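Local atomic coordinates of acyl-CoA synthetase (AMP-forming)/AMP-acid ligase II-like protein (Dyadobacter fermentans, PDB entry 4GS5), a protein that probably joins a carboxylic acid to coenzyme A through an acyl-adenylate made from ATP, as other AMP-forming ligases of its family do. Residues T11-Q16 with Q26-M31; A64-T69 with G92-V97; L82-V87 with A113-G118. All blocks are in the same frame, centred on the assembly; numbering follows the deposited sequence.

Contact 1: residues T11-Q16 with Q26-M31; sequences TLCKTQ and QAYDFM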
ATOM      1  N   THR A  11      22.456  14.414  19.825  1.00 66.47           N
ATOM      2  CA  THR A  11      23.225  15.189  20.789  1.00 73.44           C
ATOM      3  C   THR A  11      22.554  16.528  21.086  1.00 74.86           C
ATOM      4  O   THR A  11      22.618  17.024  22.210  1.00 78.15           O
ATOM      5  CB  THR A  11      24.712  15.368  20.373  1.00 72.43           C
ATOM      6  OG1 THR A  11      24.857  16.506  19.511  1.00 69.38           O
ATOM      7  CG2 THR A  11      25.217  14.108  19.682  1.00 71.48           C
ATOM      8  N   LEU A  12      21.892  17.110  20.094  1.00 71.21           N
ATOM      9  CA  LEU A  12      21.245  18.398  20.319  1.00 73.72           C
ATOM     10  C   LEU A  12      20.077  18.276  21.312  1.00 74.63           C
ATOM     11  O   LEU A  12      19.702  19.248  21.975  1.00 78.91           O
ATOM     12  CB  LEU A  12      20.799  19.019  18.994  1.00 70.63           C
ATOM     13  CG  LEU A  12      20.174  20.413  19.053  1.00 67.16           C
ATOM     14  CD1 LEU A  12      20.992  21.338  19.936  1.00 65.19           C
ATOM     15  CD2 LEU A  12      20.034  20.987  17.652  1.00 67.68           C
ATOM     16  N   CYS A  13      19.524  17.072  21.431  1.00 70.04           N
ATOM     17  CA  CYS A  13      18.404  16.828  22.336  1.00 64.16           C
ATOM     18  C   CYS A  13      18.849  16.863  23.805  1.00 74.47           C
ATOM     19  O   CYS A  13      18.036  17.074  24.709  1.00 73.70           O
ATOM     20  CB  CYS A  13      17.730  15.490  22.005  1.00 56.60           C
ATOM     21  SG  CYS A  13      16.028  15.346  22.569  1.00 94.45           S
ATOM     22  N   LYS A  14      20.146  16.674  24.039  1.00 81.95           N
ATOM     23  CA  LYS A  14      20.675  16.576  25.403  1.00 89.43           C
ATOM     24  C   LYS A  14      20.730  17.912  26.156  1.00 90.16           C
ATOM     25  O   LYS A  14      20.700  17.936  27.389  1.00 92.68           O
ATOM     26  CB  LYS A  14      22.065  15.932  25.393  1.00 96.10           C
ATOM     27  CG  LYS A  14      23.175  16.859  24.909  1.00101.09           C
ATOM     28  CD  LYS A  14      24.532  16.169  24.892  1.00104.69           C
ATOM     29  CE  LYS A  14      25.068  15.950  26.300  1.00109.03           C
ATOM     30  NZ  LYS A  14      26.417  15.309  26.291  1.00110.79           N
ATOM     31  N   THR A  15      20.821  19.015  25.417  1.00 86.95           N
ATOM     32  CA  THR A  15      20.979  20.344  26.016  1.00 84.14           C
ATOM     33  C   THR A  15      19.740  21.180  25.772  1.00 74.91           C
ATOM     34  O   THR A  15      19.436  22.123  26.507  1.00 72.77           O
ATOM     35  CB  THR A  15      22.142  21.100  25.364  1.00 88.63           C
ATOM     36  OG1 THR A  15      21.970  21.088  23.939  1.00 85.07           O
ATOM     37  CG2 THR A  15      23.474  20.452  25.719  1.00 92.85           C
ATOM     38  N   GLN A  16      19.039  20.819  24.709  1.00 67.01           N
ATOM     39  CA  GLN A  16      17.867  21.536  24.243  1.00 62.87           C
ATOM     40  C   GLN A  16      16.787  21.619  25.300  1.00 62.11           C
ATOM     41  O   GLN A  16      16.542  20.645  26.014  1.00 60.91           O
ATOM     42  CB  GLN A  16      17.299  20.797  23.038  1.00 60.43           C
ATOM     43  CG  GLN A  16      16.661  21.677  22.009  1.00 61.40           C
ATOM     44  CD  GLN A  16      16.572  20.975  20.668  1.00 58.58           C
ATOM     45  OE1 GLN A  16      16.698  19.744  20.583  1.00 55.23           O
ATOM     46  NE2 GLN A  16      16.375  21.753  19.611  1.00 58.92           N
ATOM     47  N   GLN A  26       5.663  17.015  21.708  1.00 48.61           N
ATOM     48  CA  GLN A  26       5.388  15.601  21.487  1.00 47.72           C
ATOM     49  C   GLN A  26       6.674  14.920  21.033  1.00 46.84           C
ATOM     50  O   GLN A  26       7.032  13.847  21.516  1.00 49.14           O
ATOM     51  CB  GLN A  26       4.333  15.407  20.399  1.00 48.94           C
ATOM     52  CG  GLN A  26       2.970  15.994  20.684  1.00 57.47           C
ATOM     53  CD  GLN A  26       1.984  15.636  19.590  1.00 60.52           C
ATOM     54  OE1 GLN A  26       1.920  16.303  18.556  1.00 61.75           O
ATOM     55  NE2 GLN A  26       1.236  14.557  19.798  1.00 57.99           N
ATOM     56  N   ALA A  27       7.358  15.551  20.089  1.00 42.84           N
ATOM     57  CA  ALA A  27       8.591  15.000  19.543  1.00 44.95           C
ATOM     58  C   ALA A  27       9.663  14.917  20.637  1.00 46.99           C
ATOM     59  O   ALA A  27      10.290  13.874  20.863  1.00 43.20           O
ATOM     60  CB  ALA A  27       9.069  15.864  18.386  1.00 42.86           C
ATOM     61  N   TYR A  28       9.852  16.027  21.331  1.00 52.11           N
ATOM     62  CA  TYR A  28      10.859  16.091  22.377  1.00 50.88           C
ATOM     63  C   TYR A  28      10.616  15.004  23.430  1.00 50.06           C
ATOM     64  O   TYR A  28      11.546  14.290  23.819  1.00 47.71           O
ATOM     65  CB  TYR A  28      10.876  17.482  22.998  1.00 55.60           C
ATOM     66  CG  TYR A  28      11.852  17.628  24.140  1.00 57.85           C
ATOM     67  CD1 TYR A  28      13.191  17.956  23.911  1.00 57.33           C
ATOM     68  CD2 TYR A  28      11.440  17.427  25.448  1.00 58.71           C
ATOM     69  CE1 TYR A  28      14.083  18.089  24.965  1.00 60.08           C
ATOM     70  CE2 TYR A  28      12.321  17.560  26.507  1.00 61.12           C
ATOM     71  CZ  TYR A  28      13.635  17.893  26.262  1.00 62.58           C
ATOM     72  OH  TYR A  28      14.495  18.016  27.328  1.00 63.18           O
ATOM     73  N   ASP A  29       9.365  14.858  23.860  1.00 47.11           N
ATOM     74  CA  ASP A  29       8.996  13.841  24.849  1.00 55.69           C
ATOM     75  C   ASP A  29       9.311  12.421  24.393  1.00 52.72           C
ATOM     76  O   ASP A  29       9.880  11.615  25.141  1.00 46.40           O
ATOM     77  CB  ASP A  29       7.513  13.952  25.223  1.00 50.93           C
ATOM     78  CG  ASP A  29       7.211  15.197  26.042  1.00 55.57           C
ATOM     79  OD1 ASP A  29       8.177  15.869  26.461  1.00 53.06           O
ATOM     80  OD2 ASP A  29       6.015  15.495  26.271  1.00 54.85           O
ATOM     81  N   PHE A  30       8.934  12.108  23.159  1.00 42.89           N
ATOM     82  CA  PHE A  30       9.268  10.812  22.622  1.00 41.99           C
ATOM     83  C   PHE A  30      10.777  10.615  22.613  1.00 44.66           C
ATOM     84  O   PHE A  30      11.276   9.585  23.065  1.00 45.39           O
ATOM     85  CB  PHE A  30       8.722  10.622  21.201  1.00 41.02           C
ATOM     86  CG  PHE A  30       9.189   9.356  20.566  1.00 40.01           C
ATOM     87  CD1 PHE A  30       8.522   8.167  20.795  1.00 45.87           C
ATOM     88  CD2 PHE A  30      10.317   9.344  19.764  1.00 39.40           C
ATOM     89  CE1 PHE A  30       8.959   6.988  20.216  1.00 48.50           C
ATOM     90  CE2 PHE A  30      10.767   8.179  19.199  1.00 39.40           C
ATOM     91  CZ  PHE A  30      10.086   6.997  19.419  1.00 47.10           C
HETATM   92  N   MSE A  31      11.508  11.600  22.100  1.00 42.16           N
HETATM   93  CA  MSE A  31      12.962  11.470  22.024  1.00 50.86           C
HETATM   94  C   MSE A  31      13.609  11.280  23.394  1.00 56.42           C
HETATM   95  O   MSE A  31      14.477  10.413  23.571  1.00 45.35           O
HETATM   96  CB  MSE A  31      13.570  12.662  21.295  1.00 50.75           C
HETATM   97  CG  MSE A  31      13.174  12.694  19.838  1.00 48.13           C
HETATM   98 SE   MSE A  31      13.679  14.346  18.985  0.57 48.67          SE
HETATM   99  CE  MSE A  31      15.566  13.949  18.679  1.00 45.91           C
TER
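Cys13 pushes its sulfur into the angle between the side chains of Tyr28 and Met31, two residues three apart on helix 22-36. Cys13 SG lies 3.9 Å from CB of Met31 and 4.1 Å from CD1 of Tyr28. Measured to the Tyr28 ring centroid, Cys13 SG is 4.8 Å away and 47° off the ring normal, a Cys sulfur-aromatic contact of oblique geometry. The second touch is made by backbone: Gln16 O stands 3.6 Å from Tyr28 OH and 3.7 Å from Tyr28 CE1, also obliquely. What carries the ring to the loop is its first torsion, with CG trans to the backbone N (chi1 177°), which brings the aromatic end nearer to 11-16 than the CB direction suggests. With alanine in place of Tyr28, the Cys13 sulfur would probably lose its aromatic neighbour and a gap would open beside the carbonyl of Gln16. In the second shell, the backbone bond from Gln16 N to Leu12 O closes the turn, and the Gln16 amide is tied to strand 5-8 through Thr7 O and Thr8 OG1. Cys13 also packs on Glu32 and Leu35, further along the helix. The loop therefore folds back on the helix that follows it, while Trp6 of strand 5-8 touches Tyr28 and Ala27, and Met100 of helix 90-102 meets Phe30 and Met31.

Contact 2: residues A64-T69 with G92-V97; sequences ASAAMT and GLMMLV. With EDO (1,2-ethanediol), chain X.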
ATOM      1  N   ALA A  64      15.173  -1.949  14.684  1.00 35.06           N
ATOM      2  CA  ALA A  64      15.349  -2.804  13.522  1.00 37.95           C
ATOM      3  C   ALA A  64      14.837  -2.094  12.277  1.00 32.64           C
ATOM      4  O   ALA A  64      15.486  -2.101  11.238  1.00 30.45           O
ATOM      5  CB  ALA A  64      14.621  -4.121  13.714  1.00 40.15           C
ATOM      6  N   SER A  65      13.682  -1.452  12.409  1.00 34.47           N
ATOM      7  CA  SER A  65      13.042  -0.745  11.306  1.00 33.10           C
ATOM      8  C   SER A  65      13.893   0.425  10.799  1.00 31.75           C
ATOM      9  O   SER A  65      14.130   0.562   9.597  1.00 30.73           O
ATOM     10  CB  SER A  65      11.654  -0.275  11.745  1.00 34.89           C
ATOM     11  OG  SER A  65      10.989   0.397  10.712  1.00 35.84           O
ATOM     12  N   ALA A  66      14.339   1.267  11.727  1.00 27.62           N
ATOM     13  CA  ALA A  66      15.283   2.341  11.431  1.00 28.18           C
ATOM     14  C   ALA A  66      16.541   1.838  10.737  1.00 27.91           C
ATOM     15  O   ALA A  66      16.964   2.419   9.743  1.00 29.45           O
ATOM     16  CB  ALA A  66      15.678   3.075  12.726  1.00 27.41           C
ATOM     17  N   ALA A  67      17.173   0.798  11.282  1.00 27.15           N
ATOM     18  CA  ALA A  67      18.368   0.240  10.638  1.00 31.14           C
ATOM     19  C   ALA A  67      18.159  -0.184   9.171  1.00 32.24           C
ATOM     20  O   ALA A  67      19.052   0.007   8.341  1.00 30.30           O
ATOM     21  CB  ALA A  67      18.966  -0.915  11.462  1.00 32.89           C
HETATM   22  N   MSE A  68      16.989  -0.734   8.849  1.00 34.16           N
HETATM   23  CA  MSE A  68      16.701  -1.187   7.484  1.00 32.11           C
HETATM   24  C   MSE A  68      16.670  -0.016   6.532  1.00 30.83           C
HETATM   25  O   MSE A  68      17.206  -0.073   5.425  1.00 26.75           O
HETATM   26  CB  MSE A  68      15.341  -1.874   7.411  1.00 32.01           C
HETATM   27  CG  MSE A  68      15.269  -3.211   8.111  1.00 38.07           C
HETATM   28 SE   MSE A  68      13.567  -4.040   7.689  0.45 40.13          SE
HETATM   29  CE  MSE A  68      12.390  -2.544   8.076  1.00 50.61           C
ATOM     30  N   THR A  69      16.016   1.047   6.978  1.00 29.93           N
ATOM     31  CA  THR A  69      15.825   2.237   6.174  1.00 33.15           C
ATOM     32  C   THR A  69      17.174   2.848   5.860  1.00 33.15           C
ATOM     33  O   THR A  69      17.450   3.198   4.709  1.00 32.35           O
ATOM     34  CB  THR A  69      14.930   3.267   6.915  1.00 35.59           C
ATOM     35  OG1 THR A  69      13.680   2.650   7.239  1.00 36.36           O
ATOM     36  CG2 THR A  69      14.669   4.499   6.045  1.00 34.43           C
ATOM     37  N   GLY A  92       5.274   9.778  11.671  1.00 45.54           N
ATOM     38  CA  GLY A  92       6.168  10.852  12.052  1.00 42.59           C
ATOM     39  C   GLY A  92       7.178  10.414  13.089  1.00 40.67           C
ATOM     40  O   GLY A  92       8.355  10.744  12.988  1.00 42.34           O
ATOM     41  N   LEU A  93       6.724   9.690  14.109  1.00 38.86           N
ATOM     42  CA  LEU A  93       7.641   9.202  15.135  1.00 39.90           C
ATOM     43  C   LEU A  93       8.772   8.340  14.541  1.00 38.09           C
ATOM     44  O   LEU A  93       9.894   8.383  15.026  1.00 37.25           O
ATOM     45  CB  LEU A  93       6.882   8.460  16.237  1.00 42.38           C
ATOM     46  CG  LEU A  93       5.905   9.380  16.986  1.00 40.28           C
ATOM     47  CD1 LEU A  93       5.199   8.636  18.104  1.00 51.27           C
ATOM     48  CD2 LEU A  93       6.667  10.574  17.537  1.00 44.49           C
HETATM   49  N   MSE A  94       8.498   7.581  13.481  1.00 37.47           N
HETATM   50  CA  MSE A  94       9.574   6.788  12.876  1.00 35.55           C
HETATM   51  C   MSE A  94      10.706   7.663  12.313  1.00 31.48           C
HETATM   52  O   MSE A  94      11.867   7.251  12.285  1.00 29.14           O
HETATM   53  CB  MSE A  94       9.055   5.795  11.826  1.00 37.02           C
HETATM   54  CG  MSE A  94       8.537   4.487  12.429  1.00 46.05           C
HETATM   55 SE   MSE A  94       9.921   3.362  13.279  0.52 55.94          SE
HETATM   56  CE  MSE A  94      11.465   3.903  12.244  1.00 43.51           C
HETATM   57  N   MSE A  95      10.384   8.875  11.879  1.00 31.07           N
HETATM   58  CA  MSE A  95      11.437   9.764  11.391  1.00 31.14           C
HETATM   59  C   MSE A  95      12.385  10.140  12.533  1.00 35.81           C
HETATM   60  O   MSE A  95      13.602  10.304  12.318  1.00 29.97           O
HETATM   61  CB  MSE A  95      10.836  11.019  10.751  1.00 29.58           C
HETATM   62  CG  MSE A  95      10.157  10.762   9.416  1.00 28.12           C
HETATM   63 SE   MSE A  95      11.436  10.154   8.085  0.47 27.96          SE
HETATM   64  CE  MSE A  95      12.523  11.756   7.947  1.00 31.53           C
ATOM     65  N   LEU A  96      11.832  10.266  13.746  1.00 33.16           N
ATOM     66  CA  LEU A  96      12.640  10.600  14.928  1.00 33.81           C
ATOM     67  C   LEU A  96      13.557   9.452  15.323  1.00 35.45           C
ATOM     68  O   LEU A  96      14.726   9.660  15.646  1.00 36.26           O
ATOM     69  CB  LEU A  96      11.745  10.957  16.116  1.00 40.73           C
ATOM     70  CG  LEU A  96      10.717  12.065  15.872  1.00 38.05           C
ATOM     71  CD1 LEU A  96       9.951  12.343  17.154  1.00 42.50           C
ATOM     72  CD2 LEU A  96      11.413  13.320  15.370  1.00 34.32           C
ATOM     73  N   VAL A  97      13.008   8.240  15.310  1.00 36.08           N
ATOM     74  CA  VAL A  97      13.768   7.033  15.612  1.00 35.95           C
ATOM     75  C   VAL A  97      14.933   6.862  14.652  1.00 33.13           C
ATOM     76  O   VAL A  97      16.072   6.644  15.083  1.00 34.54           O
ATOM     77  CB  VAL A  97      12.875   5.770  15.557  1.00 37.62           C
ATOM     78  CG1 VAL A  97      13.731   4.505  15.648  1.00 32.45           C
ATOM     79  CG2 VAL A  97      11.840   5.810  16.683  1.00 41.40           C
TER
HETATM   80  C1  EDO X 423      20.014  -4.172   8.068  1.00 54.42           C
HETATM   81  O1  EDO X 423      20.599  -2.874   8.192  1.00 57.32           O
HETATM   82  C2  EDO X 423      18.593  -4.106   8.606  1.00 53.13           C
HETATM   83  O2  EDO X 423      17.961  -5.392   8.517  1.00 53.82           O
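Two helices of the AMP-binding region, 59-72 and 90-102, cross here through Ser65 and Ala66 on one and Met94 and Val97 on the other. Their local axes pass 9.7 Å apart with a signed crossing angle of -75°, so the helices meet over a short patch, consistent with a summed buried surface of 143 Å². Ala66 sits at the centre. Ala66 CB lies 3.8 Å from CG1 of Val97, the branch that stands trans to the backbone N (chi1 171°). Ala66 and Val97 are also where the two backbones come nearest, CA to CA 6.5 Å. Met94, present as selenomethionine, fills the neighbouring position. Bends at chi2 and chi3 fold its chain, and Met94 CE reaches 3.9 Å from Ser65 OG and 4.3 Å from Ala66 CB. Met94 CE also comes within 3.9 Å of Ala66 N, which places it against the backbone of helix 59-72 as well as its side chains. In the chain, strand 80-83 separates the two helices, and the crossing joins the helix before that strand to the helix after it. Leu62, one turn earlier on helix 59-72, extends the apolar patch by touching both Met94 and Val97; Arg98 and Glu101 of helix 90-102 pack on Ala66. Away from this interface, a 1,2-ethanediol molecule, probably from the crystallisation liquor, makes a weak hydrogen bond from its O1 to Ala67 O and rests its C2 3.5 Å from CG of Met68.

Contact 3: residues L82-V87 with A113-G118; sequences LVCLNV and ANPLAG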
ATOM      1  N   LEU A  82      14.027  16.096   6.661  1.00 30.72           N
ATOM      2  CA  LEU A  82      12.869  16.934   6.970  1.00 31.83           C
ATOM      3  C   LEU A  82      11.735  16.055   7.507  1.00 32.34           C
ATOM      4  O   LEU A  82      11.340  15.079   6.869  1.00 28.05           O
ATOM      5  CB  LEU A  82      12.399  17.689   5.719  1.00 30.06           C
ATOM      6  CG  LEU A  82      11.070  18.459   5.824  1.00 34.50           C
ATOM      7  CD1 LEU A  82      11.238  19.720   6.664  1.00 37.10           C
ATOM      8  CD2 LEU A  82      10.586  18.829   4.444  1.00 39.27           C
ATOM      9  N   VAL A  83      11.232  16.389   8.689  1.00 30.51           N
ATOM     10  CA  VAL A  83      10.146  15.632   9.300  1.00 31.84           C
ATOM     11  C   VAL A  83       8.831  16.395   9.132  1.00 35.92           C
ATOM     12  O   VAL A  83       8.574  17.344   9.872  1.00 39.06           O
ATOM     13  CB  VAL A  83      10.412  15.424  10.814  1.00 34.18           C
ATOM     14  CG1 VAL A  83       9.302  14.577  11.450  1.00 35.15           C
ATOM     15  CG2 VAL A  83      11.781  14.787  11.025  1.00 36.90           C
ATOM     16  N   CYS A  84       8.015  15.987   8.161  1.00 34.53           N
ATOM     17  CA  CYS A  84       6.770  16.688   7.831  1.00 35.61           C
ATOM     18  C   CYS A  84       5.565  15.769   7.944  1.00 36.29           C
ATOM     19  O   CYS A  84       4.477  16.103   7.480  1.00 35.54           O
ATOM     20  CB  CYS A  84       6.828  17.271   6.416  1.00 36.23           C
ATOM     21  SG  CYS A  84       7.198  16.029   5.109  1.00 35.38           S
ATOM     22  N   LEU A  85       5.774  14.606   8.550  1.00 32.69           N
ATOM     23  CA  LEU A  85       4.689  13.709   8.896  1.00 33.08           C
ATOM     24  C   LEU A  85       4.314  13.952  10.352  1.00 35.51           C
ATOM     25  O   LEU A  85       5.164  14.305  11.172  1.00 35.82           O
ATOM     26  CB  LEU A  85       5.134  12.271   8.689  1.00 34.61           C
ATOM     27  CG  LEU A  85       5.415  11.974   7.217  1.00 36.80           C
ATOM     28  CD1 LEU A  85       6.154  10.670   7.063  1.00 27.16           C
ATOM     29  CD2 LEU A  85       4.095  11.971   6.471  1.00 38.54           C
ATOM     30  N   ASN A  86       3.038  13.771  10.660  1.00 39.98           N
ATOM     31  CA  ASN A  86       2.495  14.090  11.972  1.00 44.38           C
ATOM     32  C   ASN A  86       3.185  13.265  13.051  1.00 41.78           C
ATOM     33  O   ASN A  86       3.064  12.040  13.065  1.00 43.39           O
ATOM     34  CB  ASN A  86       0.981  13.839  11.977  1.00 44.17           C
ATOM     35  CG  ASN A  86       0.277  14.540  13.118  1.00 49.41           C
ATOM     36  OD1 ASN A  86       0.720  14.476  14.261  1.00 45.85           O
ATOM     37  ND2 ASN A  86      -0.825  15.228  12.810  1.00 52.91           N
ATOM     38  N   VAL A  87       3.932  13.928  13.937  1.00 41.45           N
ATOM     39  CA  VAL A  87       4.664  13.213  14.981  1.00 42.66           C
ATOM     40  C   VAL A  87       3.731  12.815  16.116  1.00 50.64           C
ATOM     41  O   VAL A  87       4.150  12.186  17.083  1.00 55.75           O
ATOM     42  CB  VAL A  87       5.842  14.034  15.553  1.00 45.37           C
ATOM     43  CG1 VAL A  87       6.966  14.141  14.534  1.00 33.18           C
ATOM     44  CG2 VAL A  87       5.363  15.410  16.026  1.00 47.36           C
ATOM     45  N   ALA A 113       0.015  20.282   3.976  1.00 39.09           N
ATOM     46  CA  ALA A 113      -0.039  19.715   2.628  1.00 39.50           C
ATOM     47  C   ALA A 113       1.231  20.025   1.848  1.00 41.42           C
ATOM     48  O   ALA A 113       1.644  19.258   0.971  1.00 43.21           O
ATOM     49  CB  ALA A 113      -1.252  20.242   1.878  1.00 34.43           C
ATOM     50  N   ASN A 114       1.843  21.159   2.164  1.00 38.37           N
ATOM     51  CA  ASN A 114       3.061  21.566   1.479  1.00 39.43           C
ATOM     52  C   ASN A 114       4.185  21.840   2.464  1.00 37.31           C
ATOM     53  O   ASN A 114       4.294  22.948   2.992  1.00 36.18           O
ATOM     54  CB  ASN A 114       2.815  22.798   0.605  1.00 43.92           C
ATOM     55  CG  ASN A 114       3.977  23.082  -0.342  1.00 44.09           C
ATOM     56  OD1 ASN A 114       5.147  22.847  -0.004  1.00 37.51           O
ATOM     57  ND2 ASN A 114       3.654  23.580  -1.537  1.00 42.99           N
ATOM     58  N   PRO A 115       5.019  20.824   2.711  1.00 37.60           N
ATOM     59  CA  PRO A 115       6.127  20.901   3.669  1.00 40.32           C
ATOM     60  C   PRO A 115       7.201  21.934   3.313  1.00 44.53           C
ATOM     61  O   PRO A 115       7.961  22.321   4.199  1.00 50.39           O
ATOM     62  CB  PRO A 115       6.722  19.489   3.634  1.00 40.07           C
ATOM     63  CG  PRO A 115       6.189  18.868   2.396  1.00 41.24           C
ATOM     64  CD  PRO A 115       4.862  19.472   2.151  1.00 33.85           C
ATOM     65  N   LEU A 116       7.275  22.360   2.056  1.00 39.40           N
ATOM     66  CA  LEU A 116       8.286  23.333   1.647  1.00 40.82           C
ATOM     67  C   LEU A 116       7.754  24.755   1.679  1.00 45.10           C
ATOM     68  O   LEU A 116       8.518  25.718   1.594  1.00 46.04           O
ATOM     69  CB  LEU A 116       8.801  23.023   0.239  1.00 39.92           C
ATOM     70  CG  LEU A 116       9.736  21.826   0.072  1.00 39.71           C
ATOM     71  CD1 LEU A 116      10.332  21.849  -1.333  1.00 38.89           C
ATOM     72  CD2 LEU A 116      10.838  21.837   1.122  1.00 38.81           C
ATOM     73  N   ALA A 117       6.440  24.884   1.809  1.00 47.48           N
ATOM     74  CA  ALA A 117       5.792  26.183   1.653  1.00 54.69           C
ATOM     75  C   ALA A 117       6.293  27.216   2.648  1.00 61.81           C
ATOM     76  O   ALA A 117       6.484  28.381   2.295  1.00 69.71           O
ATOM     77  CB  ALA A 117       4.273  26.049   1.745  1.00 54.73           C
ATOM     78  N   GLY A 118       6.509  26.792   3.888  1.00 62.67           N
ATOM     79  CA  GLY A 118       6.857  27.727   4.947  1.00 71.22           C
ATOM     80  C   GLY A 118       8.331  28.059   5.101  1.00 74.47           C
ATOM     81  O   GLY A 118       8.690  29.041   5.746  1.00 77.60           O
TER
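Pro115 lays its ring against Cys84 and Leu82, joining the end of strand 80-83 to a type I beta turn, Asn114 to Ala117, in the loop between strands 105-109 and 126-129. Strand 80-83 runs parallel to both of those strands and lies between them, so the turn packs beside the C-terminal end of an inner strand, flanked on each side by a parallel neighbour. The tight part is small and apolar. Pro115 CB is 3.6 Å from CB of Cys84 and 3.8 Å from its SG, and the Pro115 ring atom CG is 4.1 Å from SG of Cys84. Cys84 SG is placed between its backbone N and carbonyl carbon (chi1 56°), which turns the sulfur along the proline ring. Leu82 brings only CD2 to Pro115, 4.0 Å from CB, and the two side chains cross at about a right angle. Val127 and Met129 of strand 126-129 also pack on Cys84, while Met129 again and, from helix 131-139, Ile137 touch Pro115, so the proline is enclosed by several elements.

Packing slackens toward Leu116, whose CD2 comes no nearer than 4.5 Å to CD2 of Leu82 and which buries little against 82-87. Beyond it the chain is exposed at Ala117 and Gly118, and Gly118 is poorly ordered. The bond from Ala117 N to Asn114 O closes the turn, and Asn114 ND2 is anchored outside it by Thr143 OG1. The amide oxygen, OD1, makes an Asx turn: Leu116 N donates to Asn114 OD1 in the carbonyl plane, 3.0 Å away, with an N-H...O angle of 137°.

How the contacts relate
Contact 1 closes within the chain before the others begin, whereas the segments of contacts 2 and 3 alternate, in the order 64-69, 82-87, 92-97, 113-118. The centres lie about 16 Å (contacts 1 and 2), about 17 Å (2 and 3) and about 19 Å (1 and 3) apart, on the same side of the chain's centre. Helix 90-102, part of contact 2, bridges the others: Phe30 CZ of helix 22-36 meets Val97 CG2 at 3.5 Å, and on the strand side Met95 CB meets Val83 CG2 at 3.9 Å. It thus links the N-terminal helix to the strands, and contacts 2 and 3 both belong to the AMP-binding enzyme region.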